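Local coordinates for Serine/threonine-protein kinase Tel1 (Chaetomium thermophilum, PDB 6SKY) that probably phosphorylates serine and threonine residues of target proteins in [ST]-Q sequences, using ATP, to start checkpoint signalling after DNA damage, at residues 2312-2326 with 2352-2366. Residues are numbered along the deposited sequence; the frame is centred on the assembly and turned at random.
Sequences LARLQNLKKGKDEEV and AKQWQELDQQELRRV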
ATOM      1  N   LEU A2312     -29.422  20.662   2.325  1.00 66.94           N
ATOM      2  CA  LEU A2312     -29.920  21.965   2.743  1.00 66.94           C
ATOM      3  C   LEU A2312     -30.076  22.892   1.551  1.00 66.94           C
ATOM      4  O   LEU A2312     -31.061  23.631   1.455  1.00 66.94           O
ATOM      5  CB  LEU A2312     -28.983  22.574   3.785  1.00 66.94           C
ATOM      6  CG  LEU A2312     -29.374  23.926   4.383  1.00 66.94           C
ATOM      7  CD1 LEU A2312     -30.612  23.807   5.242  1.00 66.94           C
ATOM      8  CD2 LEU A2312     -28.226  24.491   5.179  1.00 66.94           C
ATOM      9  N   ALA A2313     -29.133  22.842   0.609  1.00 66.54           N
ATOM     10  CA  ALA A2313     -29.227  23.687  -0.575  1.00 66.54           C
ATOM     11  C   ALA A2313     -30.414  23.296  -1.444  1.00 66.54           C
ATOM     12  O   ALA A2313     -31.116  24.165  -1.973  1.00 66.54           O
ATOM     13  CB  ALA A2313     -27.932  23.608  -1.378  1.00 66.54           C
ATOM     14  N   ARG A2314     -30.648  21.995  -1.613  1.00 65.81           N
ATOM     15  CA  ARG A2314     -31.783  21.533  -2.402  1.00 65.81           C
ATOM     16  C   ARG A2314     -33.096  21.961  -1.766  1.00 65.81           C
ATOM     17  O   ARG A2314     -33.997  22.454  -2.450  1.00 65.81           O
ATOM     18  CB  ARG A2314     -31.724  20.014  -2.560  1.00 65.81           C
ATOM     19  CG  ARG A2314     -32.969  19.407  -3.185  1.00 65.81           C
ATOM     20  CD  ARG A2314     -32.870  17.898  -3.322  1.00 65.81           C
ATOM     21  NE  ARG A2314     -32.801  17.232  -2.029  1.00 65.81           N
ATOM     22  CZ  ARG A2314     -33.864  16.882  -1.317  1.00 65.81           C
ATOM     23  NH1 ARG A2314     -33.713  16.280  -0.147  1.00 65.81           N
ATOM     24  NH2 ARG A2314     -35.078  17.139  -1.772  1.00 65.81           N
ATOM     25  N   LEU A2315     -33.222  21.787  -0.452  1.00 66.82           N
ATOM     26  CA  LEU A2315     -34.444  22.216   0.215  1.00 66.82           C
ATOM     27  C   LEU A2315     -34.619  23.727   0.139  1.00 66.82           C
ATOM     28  O   LEU A2315     -35.750  24.214   0.039  1.00 66.82           O
ATOM     29  CB  LEU A2315     -34.440  21.746   1.665  1.00 66.82           C
ATOM     30  CG  LEU A2315     -34.367  20.231   1.862  1.00 66.82           C
ATOM     31  CD1 LEU A2315     -34.234  19.896   3.329  1.00 66.82           C
ATOM     32  CD2 LEU A2315     -35.582  19.552   1.271  1.00 66.82           C
ATOM     33  N   GLN A2316     -33.520  24.481   0.149  1.00 69.55           N
ATOM     34  CA  GLN A2316     -33.618  25.933   0.046  1.00 69.55           C
ATOM     35  C   GLN A2316     -34.097  26.358  -1.336  1.00 69.55           C
ATOM     36  O   GLN A2316     -34.971  27.226  -1.463  1.00 69.55           O
ATOM     37  CB  GLN A2316     -32.269  26.569   0.364  1.00 69.55           C
ATOM     38  CG  GLN A2316     -32.022  26.768   1.838  1.00 69.55           C
ATOM     39  CD  GLN A2316     -30.594  27.150   2.131  1.00 69.55           C
ATOM     40  OE1 GLN A2316     -29.684  26.818   1.372  1.00 69.55           O
ATOM     41  NE2 GLN A2316     -30.385  27.855   3.236  1.00 69.55           N
ATOM     42  N   ASN A2317     -33.527  25.768  -2.384  1.00 72.64           N
ATOM     43  CA  ASN A2317     -33.985  26.085  -3.732  1.00 72.64           C
ATOM     44  C   ASN A2317     -35.436  25.670  -3.930  1.00 72.64           C
ATOM     45  O   ASN A2317     -36.199  26.368  -4.605  1.00 72.64           O
ATOM     46  CB  ASN A2317     -33.084  25.418  -4.766  1.00 72.64           C
ATOM     47  CG  ASN A2317     -31.630  25.786  -4.586  1.00 72.64           C
ATOM     48  OD1 ASN A2317     -31.229  26.923  -4.833  1.00 72.64           O
ATOM     49  ND2 ASN A2317     -30.829  24.824  -4.156  1.00 72.64           N
ATOM     50  N   LEU A2318     -35.841  24.541  -3.342  1.00 72.48           N
ATOM     51  CA  LEU A2318     -37.237  24.128  -3.431  1.00 72.48           C
ATOM     52  C   LEU A2318     -38.151  25.146  -2.769  1.00 72.48           C
ATOM     53  O   LEU A2318     -39.184  25.523  -3.331  1.00 72.48           O
ATOM     54  CB  LEU A2318     -37.434  22.755  -2.794  1.00 72.48           C
ATOM     55  CG  LEU A2318     -36.868  21.538  -3.516  1.00 72.48           C
ATOM     56  CD1 LEU A2318     -37.334  20.270  -2.825  1.00 72.48           C
ATOM     57  CD2 LEU A2318     -37.268  21.547  -4.972  1.00 72.48           C
ATOM     58  N   LYS A2319     -37.801  25.585  -1.560  1.00 75.18           N
ATOM     59  CA  LYS A2319     -38.611  26.596  -0.889  1.00 75.18           C
ATOM     60  C   LYS A2319     -38.700  27.865  -1.719  1.00 75.18           C
ATOM     61  O   LYS A2319     -39.782  28.443  -1.870  1.00 75.18           O
ATOM     62  CB  LYS A2319     -38.036  26.911   0.487  1.00 75.18           C
ATOM     63  CG  LYS A2319     -38.673  28.120   1.137  1.00 75.18           C
ATOM     64  CD  LYS A2319     -37.667  28.881   1.974  1.00 75.18           C
ATOM     65  CE  LYS A2319     -38.282  30.127   2.582  1.00 75.18           C
ATOM     66  NZ  LYS A2319     -37.267  30.938   3.307  1.00 75.18           N
ATOM     67  N   LYS A2320     -37.570  28.314  -2.265  1.00 77.88           N
ATOM     68  CA  LYS A2320     -37.561  29.539  -3.057  1.00 77.88           C
ATOM     69  C   LYS A2320     -38.454  29.409  -4.284  1.00 77.88           C
ATOM     70  O   LYS A2320     -39.281  30.287  -4.560  1.00 77.88           O
ATOM     71  CB  LYS A2320     -36.128  29.873  -3.459  1.00 77.88           C
ATOM     72  CG  LYS A2320     -36.003  30.878  -4.570  1.00 77.88           C
ATOM     73  CD  LYS A2320     -34.590  30.875  -5.117  1.00 77.88           C
ATOM     74  CE  LYS A2320     -34.493  31.666  -6.405  1.00 77.88           C
ATOM     75  NZ  LYS A2320     -33.138  31.560  -7.011  1.00 77.88           N
ATOM     76  N   GLY A2321     -38.305  28.314  -5.029  1.00 79.81           N
ATOM     77  CA  GLY A2321     -39.109  28.124  -6.225  1.00 79.81           C
ATOM     78  C   GLY A2321     -40.589  27.981  -5.929  1.00 79.81           C
ATOM     79  O   GLY A2321     -41.429  28.495  -6.668  1.00 79.81           O
ATOM     80  N   LYS A2322     -40.932  27.288  -4.841  1.00 81.29           N
ATOM     81  CA  LYS A2322     -42.340  27.143  -4.488  1.00 81.29           C
ATOM     82  C   LYS A2322     -42.938  28.468  -4.040  1.00 81.29           C
ATOM     83  O   LYS A2322     -44.098  28.764  -4.347  1.00 81.29           O
ATOM     84  CB  LYS A2322     -42.506  26.087  -3.399  1.00 81.29           C
ATOM     85  CG  LYS A2322     -42.699  24.675  -3.922  1.00 81.29           C
ATOM     86  CD  LYS A2322     -44.096  24.483  -4.487  1.00 81.29           C
ATOM     87  CE  LYS A2322     -44.353  23.023  -4.819  1.00 81.29           C
ATOM     88  NZ  LYS A2322     -45.725  22.794  -5.338  1.00 81.29           N
ATOM     89  N   ASP A2323     -42.168  29.284  -3.320  1.00 83.53           N
ATOM     90  CA  ASP A2323     -42.673  30.600  -2.945  1.00 83.53           C
ATOM     91  C   ASP A2323     -42.851  31.483  -4.171  1.00 83.53           C
ATOM     92  O   ASP A2323     -43.823  32.238  -4.262  1.00 83.53           O
ATOM     93  CB  ASP A2323     -41.739  31.266  -1.941  1.00 83.53           C
ATOM     94  CG  ASP A2323     -42.123  32.703  -1.663  1.00 83.53           C
ATOM     95  OD1 ASP A2323     -43.262  32.934  -1.201  1.00 83.53           O
ATOM     96  OD2 ASP A2323     -41.290  33.602  -1.911  1.00 83.53           O
ATOM     97  N   GLU A2324     -41.926  31.396  -5.127  1.00 86.02           N
ATOM     98  CA  GLU A2324     -42.083  32.137  -6.374  1.00 86.02           C
ATOM     99  C   GLU A2324     -43.325  31.682  -7.135  1.00 86.02           C
ATOM    100  O   GLU A2324     -44.067  32.505  -7.685  1.00 86.02           O
ATOM    101  CB  GLU A2324     -40.830  31.972  -7.231  1.00 86.02           C
ATOM    102  CG  GLU A2324     -40.974  32.448  -8.657  1.00 86.02           C
ATOM    103  CD  GLU A2324     -39.657  32.442  -9.399  1.00 86.02           C
ATOM    104  OE1 GLU A2324     -38.599  32.441  -8.736  1.00 86.02           O
ATOM    105  OE2 GLU A2324     -39.678  32.437 -10.647  1.00 86.02           O
ATOM    106  N   GLU A2325     -43.570  30.373  -7.170  1.00 86.52           N
ATOM    107  CA  GLU A2325     -44.750  29.853  -7.852  1.00 86.52           C
ATOM    108  C   GLU A2325     -46.033  30.310  -7.168  1.00 86.52           C
ATOM    109  O   GLU A2325     -47.022  30.622  -7.838  1.00 86.52           O
ATOM    110  CB  GLU A2325     -44.675  28.327  -7.911  1.00 86.52           C
ATOM    111  CG  GLU A2325     -45.912  27.649  -8.464  1.00 86.52           C
ATOM    112  CD  GLU A2325     -45.721  26.155  -8.629  1.00 86.52           C
ATOM    113  OE1 GLU A2325     -44.572  25.687  -8.489  1.00 86.52           O
ATOM    114  OE2 GLU A2325     -46.717  25.450  -8.897  1.00 86.52           O
ATOM    115  N   VAL A2326     -46.041  30.348  -5.835  1.00 86.68           N
ATOM    116  CA  VAL A2326     -47.185  30.899  -5.114  1.00 86.68           C
ATOM    117  C   VAL A2326     -47.347  32.379  -5.436  1.00 86.68           C
ATOM    118  O   VAL A2326     -48.469  32.885  -5.559  1.00 86.68           O
ATOM    119  CB  VAL A2326     -47.030  30.652  -3.600  1.00 86.68           C
ATOM    120  CG1 VAL A2326     -47.848  31.645  -2.793  1.00 86.68           C
ATOM    121  CG2 VAL A2326     -47.446  29.236  -3.259  1.00 86.68           C
ATOM    122  N   ALA A2352     -50.976  24.200  -3.541  1.00 85.66           N
ATOM    123  CA  ALA A2352     -49.647  24.792  -3.675  1.00 85.66           C
ATOM    124  C   ALA A2352     -49.131  25.290  -2.334  1.00 85.66           C
ATOM    125  O   ALA A2352     -47.982  25.024  -1.964  1.00 85.66           O
ATOM    126  CB  ALA A2352     -49.673  25.929  -4.694  1.00 85.66           C
ATOM    127  N   LYS A2353     -49.974  25.992  -1.574  1.00 85.39           N
ATOM    128  CA  LYS A2353     -49.533  26.488  -0.278  1.00 85.39           C
ATOM    129  C   LYS A2353     -49.412  25.367   0.745  1.00 85.39           C
ATOM    130  O   LYS A2353     -48.577  25.453   1.652  1.00 85.39           O
ATOM    131  CB  LYS A2353     -50.476  27.584   0.212  1.00 85.39           C
ATOM    132  CG  LYS A2353     -50.348  28.862  -0.601  1.00 85.39           C
ATOM    133  CD  LYS A2353     -51.138  30.011  -0.007  1.00 85.39           C
ATOM    134  CE  LYS A2353     -50.921  31.281  -0.819  1.00 85.39           C
ATOM    135  NZ  LYS A2353     -51.797  32.402  -0.383  1.00 85.39           N
ATOM    136  N   GLN A2354     -50.198  24.298   0.609  1.00 82.26           N
ATOM    137  CA  GLN A2354     -50.018  23.151   1.494  1.00 82.26           C
ATOM    138  C   GLN A2354     -48.659  22.501   1.278  1.00 82.26           C
ATOM    139  O   GLN A2354     -47.950  22.172   2.240  1.00 82.26           O
ATOM    140  CB  GLN A2354     -51.140  22.144   1.270  1.00 82.26           C
ATOM    141  CG  GLN A2354     -50.990  20.859   2.058  1.00 82.26           C
ATOM    142  CD  GLN A2354     -52.268  20.044   2.079  1.00 82.26           C
ATOM    143  OE1 GLN A2354     -52.271  18.878   2.468  1.00 82.26           O
ATOM    144  NE2 GLN A2354     -53.367  20.664   1.663  1.00 82.26           N
ATOM    145  N   TRP A2355     -48.270  22.321   0.018  1.00 82.89           N
ATOM    146  CA  TRP A2355     -46.951  21.773  -0.275  1.00 82.89           C
ATOM    147  C   TRP A2355     -45.845  22.725   0.166  1.00 82.89           C
ATOM    148  O   TRP A2355     -44.793  22.286   0.649  1.00 82.89           O
ATOM    149  CB  TRP A2355     -46.846  21.453  -1.763  1.00 82.89           C
ATOM    150  CG  TRP A2355     -47.235  20.044  -2.070  1.00 82.89           C
ATOM    151  CD1 TRP A2355     -48.331  19.376  -1.606  1.00 82.89           C
ATOM    152  CD2 TRP A2355     -46.528  19.123  -2.905  1.00 82.89           C
ATOM    153  NE1 TRP A2355     -48.347  18.094  -2.101  1.00 82.89           N
ATOM    154  CE2 TRP A2355     -47.252  17.915  -2.902  1.00 82.89           C
ATOM    155  CE3 TRP A2355     -45.352  19.202  -3.659  1.00 82.89           C
ATOM    156  CZ2 TRP A2355     -46.838  16.799  -3.621  1.00 82.89           C
ATOM    157  CZ3 TRP A2355     -44.945  18.096  -4.370  1.00 82.89           C
ATOM    158  CH2 TRP A2355     -45.685  16.910  -4.347  1.00 82.89           C
ATOM    159  N   GLN A2356     -46.068  24.032   0.018  1.00 82.65           N
ATOM    160  CA  GLN A2356     -45.107  25.006   0.523  1.00 82.65           C
ATOM    161  C   GLN A2356     -44.932  24.876   2.034  1.00 82.65           C
ATOM    162  O   GLN A2356     -43.808  24.930   2.547  1.00 82.65           O
ATOM    163  CB  GLN A2356     -45.556  26.416   0.145  1.00 82.65           C
ATOM    164  CG  GLN A2356     -44.804  27.526   0.842  1.00 82.65           C
ATOM    165  CD  GLN A2356     -45.312  28.901   0.462  1.00 82.65           C
ATOM    166  OE1 GLN A2356     -45.923  29.595   1.275  1.00 82.65           O
ATOM    167  NE2 GLN A2356     -45.057  29.304  -0.775  1.00 82.65           N
ATOM    168  N   GLU A2357     -46.034  24.691   2.762  1.00 79.43           N
ATOM    169  CA  GLU A2357     -45.949  24.522   4.207  1.00 79.43           C
ATOM    170  C   GLU A2357     -45.196  23.248   4.569  1.00 79.43           C
ATOM    171  O   GLU A2357     -44.428  23.222   5.541  1.00 79.43           O
ATOM    172  CB  GLU A2357     -47.352  24.517   4.809  1.00 79.43           C
ATOM    173  CG  GLU A2357     -47.397  24.538   6.325  1.00 79.43           C
ATOM    174  CD  GLU A2357     -47.190  23.171   6.944  1.00 79.43           C
ATOM    175  OE1 GLU A2357     -47.379  22.161   6.237  1.00 79.43           O
ATOM    176  OE2 GLU A2357     -46.831  23.104   8.136  1.00 79.43           O
ATOM    177  N   LEU A2358     -45.411  22.175   3.810  1.00 77.30           N
ATOM    178  CA  LEU A2358     -44.674  20.943   4.080  1.00 77.30           C
ATOM    179  C   LEU A2358     -43.178  21.140   3.861  1.00 77.30           C
ATOM    180  O   LEU A2358     -42.352  20.649   4.646  1.00 77.30           O
ATOM    181  CB  LEU A2358     -45.204  19.811   3.206  1.00 77.30           C
ATOM    182  CG  LEU A2358     -45.548  18.507   3.919  1.00 77.30           C
ATOM    183  CD1 LEU A2358     -46.401  18.769   5.142  1.00 77.30           C
ATOM    184  CD2 LEU A2358     -46.273  17.604   2.961  1.00 77.30           C
ATOM    185  N   ASP A2359     -42.811  21.859   2.798  1.00 79.66           N
ATOM    186  CA  ASP A2359     -41.408  22.207   2.597  1.00 79.66           C
ATOM    187  C   ASP A2359     -40.864  23.009   3.772  1.00 79.66           C
ATOM    188  O   ASP A2359     -39.731  22.786   4.215  1.00 79.66           O
ATOM    189  CB  ASP A2359     -41.236  22.997   1.302  1.00 79.66           C
ATOM    190  CG  ASP A2359     -41.397  22.137   0.071  1.00 79.66           C
ATOM    191  OD1 ASP A2359     -41.552  20.909   0.223  1.00 79.66           O
ATOM    192  OD2 ASP A2359     -41.369  22.691  -1.048  1.00 79.66           O
ATOM    193  N   GLN A2360     -41.649  23.960   4.277  1.00 76.21           N
ATOM    194  CA  GLN A2360     -41.193  24.752   5.413  1.00 76.21           C
ATOM    195  C   GLN A2360     -40.928  23.871   6.624  1.00 76.21           C
ATOM    196  O   GLN A2360     -39.943  24.071   7.341  1.00 76.21           O
ATOM    197  CB  GLN A2360     -42.218  25.829   5.760  1.00 76.21           C
ATOM    198  CG  GLN A2360     -42.435  26.863   4.672  1.00 76.21           C
ATOM    199  CD  GLN A2360     -41.222  27.738   4.432  1.00 76.21           C
ATOM    200  OE1 GLN A2360     -40.315  27.806   5.261  1.00 76.21           O
ATOM    201  NE2 GLN A2360     -41.201  28.416   3.292  1.00 76.21           N
ATOM    202  N   GLN A2361     -41.804  22.896   6.873  1.00 74.42           N
ATOM    203  CA  GLN A2361     -41.608  22.013   8.021  1.00 74.42           C
ATOM    204  C   GLN A2361     -40.343  21.178   7.861  1.00 74.42           C
ATOM    205  O   GLN A2361     -39.568  21.013   8.814  1.00 74.42           O
ATOM    206  CB  GLN A2361     -42.830  21.117   8.202  1.00 74.42           C
ATOM    207  CG  GLN A2361     -43.077  20.695   9.636  1.00 74.42           C
ATOM    208  CD  GLN A2361     -44.415  19.998   9.824  1.00 74.42           C
ATOM    209  OE1 GLN A2361     -45.133  19.739   8.862  1.00 74.42           O
ATOM    210  NE2 GLN A2361     -44.754  19.694  11.071  1.00 74.42           N
ATOM    211  N   GLU A2362     -40.109  20.658   6.656  1.00 70.04           N
ATOM    212  CA  GLU A2362     -38.884  19.904   6.409  1.00 70.04           C
ATOM    213  C   GLU A2362     -37.645  20.764   6.632  1.00 70.04           C
ATOM    214  O   GLU A2362     -36.654  20.316   7.231  1.00 70.04           O
ATOM    215  CB  GLU A2362     -38.898  19.351   4.989  1.00 70.04           C
ATOM    216  CG  GLU A2362     -37.586  18.748   4.538  1.00 70.04           C
ATOM    217  CD  GLU A2362     -37.417  17.311   4.982  1.00 70.04           C
ATOM    218  OE1 GLU A2362     -38.205  16.853   5.834  1.00 70.04           O
ATOM    219  OE2 GLU A2362     -36.498  16.639   4.473  1.00 70.04           O
ATOM    220  N   LEU A2363     -37.684  22.009   6.159  1.00 66.60           N
ATOM    221  CA  LEU A2363     -36.531  22.888   6.306  1.00 66.60           C
ATOM    222  C   LEU A2363     -36.293  23.254   7.764  1.00 66.60           C
ATOM    223  O   LEU A2363     -35.141  23.328   8.206  1.00 66.60           O
ATOM    224  CB  LEU A2363     -36.719  24.138   5.457  1.00 66.60           C
ATOM    225  CG  LEU A2363     -35.467  24.974   5.253  1.00 66.60           C
ATOM    226  CD1 LEU A2363     -34.320  24.084   4.847  1.00 66.60           C
ATOM    227  CD2 LEU A2363     -35.723  26.019   4.197  1.00 66.60           C
ATOM    228  N   ARG A2364     -37.362  23.492   8.526  1.00 68.65           N
ATOM    229  CA  ARG A2364     -37.197  23.724   9.957  1.00 68.65           C
ATOM    230  C   ARG A2364     -36.535  22.534  10.630  1.00 68.65           C
ATOM    231  O   ARG A2364     -35.649  22.703  11.472  1.00 68.65           O
ATOM    232  CB  ARG A2364     -38.539  24.008  10.622  1.00 68.65           C
ATOM    233  CG  ARG A2364     -39.181  25.307  10.219  1.00 68.65           C
ATOM    234  CD  ARG A2364     -38.226  26.470  10.358  1.00 68.65           C
ATOM    235  NE  ARG A2364     -38.912  27.748  10.197  1.00 68.65           N
ATOM    236  CZ  ARG A2364     -38.300  28.894   9.922  1.00 68.65           C
ATOM    237  NH1 ARG A2364     -39.002  30.011   9.796  1.00 68.65           N
ATOM    238  NH2 ARG A2364     -36.985  28.922   9.765  1.00 68.65           N
ATOM    239  N   ARG A2365     -36.959  21.321  10.281  1.00 65.08           N
ATOM    240  CA  ARG A2365     -36.345  20.137  10.876  1.00 65.08           C
ATOM    241  C   ARG A2365     -34.848  20.094  10.594  1.00 65.08           C
ATOM    242  O   ARG A2365     -34.033  19.877  11.505  1.00 65.08           O
ATOM    243  CB  ARG A2365     -37.035  18.881  10.351  1.00 65.08           C
ATOM    244  CG  ARG A2365     -36.718  17.622  11.125  1.00 65.08           C
ATOM    245  CD  ARG A2365     -37.440  16.438  10.527  1.00 65.08           C
ATOM    246  NE  ARG A2365     -37.159  16.312   9.104  1.00 65.08           N
ATOM    247  CZ  ARG A2365     -36.143  15.620   8.604  1.00 65.08           C
ATOM    248  NH1 ARG A2365     -35.958  15.564   7.293  1.00 65.08           N
ATOM    249  NH2 ARG A2365     -35.310  14.986   9.416  1.00 65.08           N
ATOM    250  N   VAL A2366     -34.461  20.316   9.336  1.00 59.63           N
ATOM    251  CA  VAL A2366     -33.043  20.230   8.985  1.00 59.63           C
ATOM    252  C   VAL A2366     -32.236  21.311   9.697  1.00 59.63           C
ATOM    253  O   VAL A2366     -31.150  21.050  10.237  1.00 59.63           O
ATOM    254  CB  VAL A2366     -32.863  20.303   7.460  1.00 59.63           C
ATOM    255  CG1 VAL A2366     -31.402  20.399   7.113  1.00 59.63           C
ATOM    256  CG2 VAL A2366     -33.457  19.083   6.821  1.00 59.63           C
TER
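K2322 and L2363, with V2326 close behind, bury the most area where helices 2306-2328 and 2348-2387 run antiparallel, a helical hairpin within the FAT region; the axes of segments 2312-2326 and 2352-2366 approach to 9.8 Å at 155°. The contact illustrates how such a hairpin can pass from leucines and a valine at one end to long polar chains toward the other. At the first end L2363 wedges between two leucines: its CD1 lies 3.7 Å from L2312 CD1 and also meets L2315 CB, while its CD2 turns to the aliphatic K2319 CD. L2315 CD1 reaches on to V2366 CG2 and to the methylene CG of E2362, whose carboxylate OE1 forms a salt bridge of 3.0 Å with R2365 NH1 in the same helix, the donor standing above the carboxylate plane. In the middle, Q2360 NE2 lies against K2319 CG at 3.3 Å. K2322 CG lies 3.7 Å from D2359 OD2; beyond it the chain bends at chi2 (-75°) and carries NZ to W2355, obliquely to the ring. NZ therefore ends 6.1 Å from D2359 OD2, too far for a salt bridge. V2326 closes the other end, its CG1 against K2353 CE and its CG2 3.4 Å from Q2356 NE2. P2791 of the second subunit packs on W2355. No hydrogen bond crosses between the segments, so their pairing rests on methyl contacts, the aliphatic parts of charged chains and glutamine amides laid against carbon, with electrostatics probably contributing only at longer range.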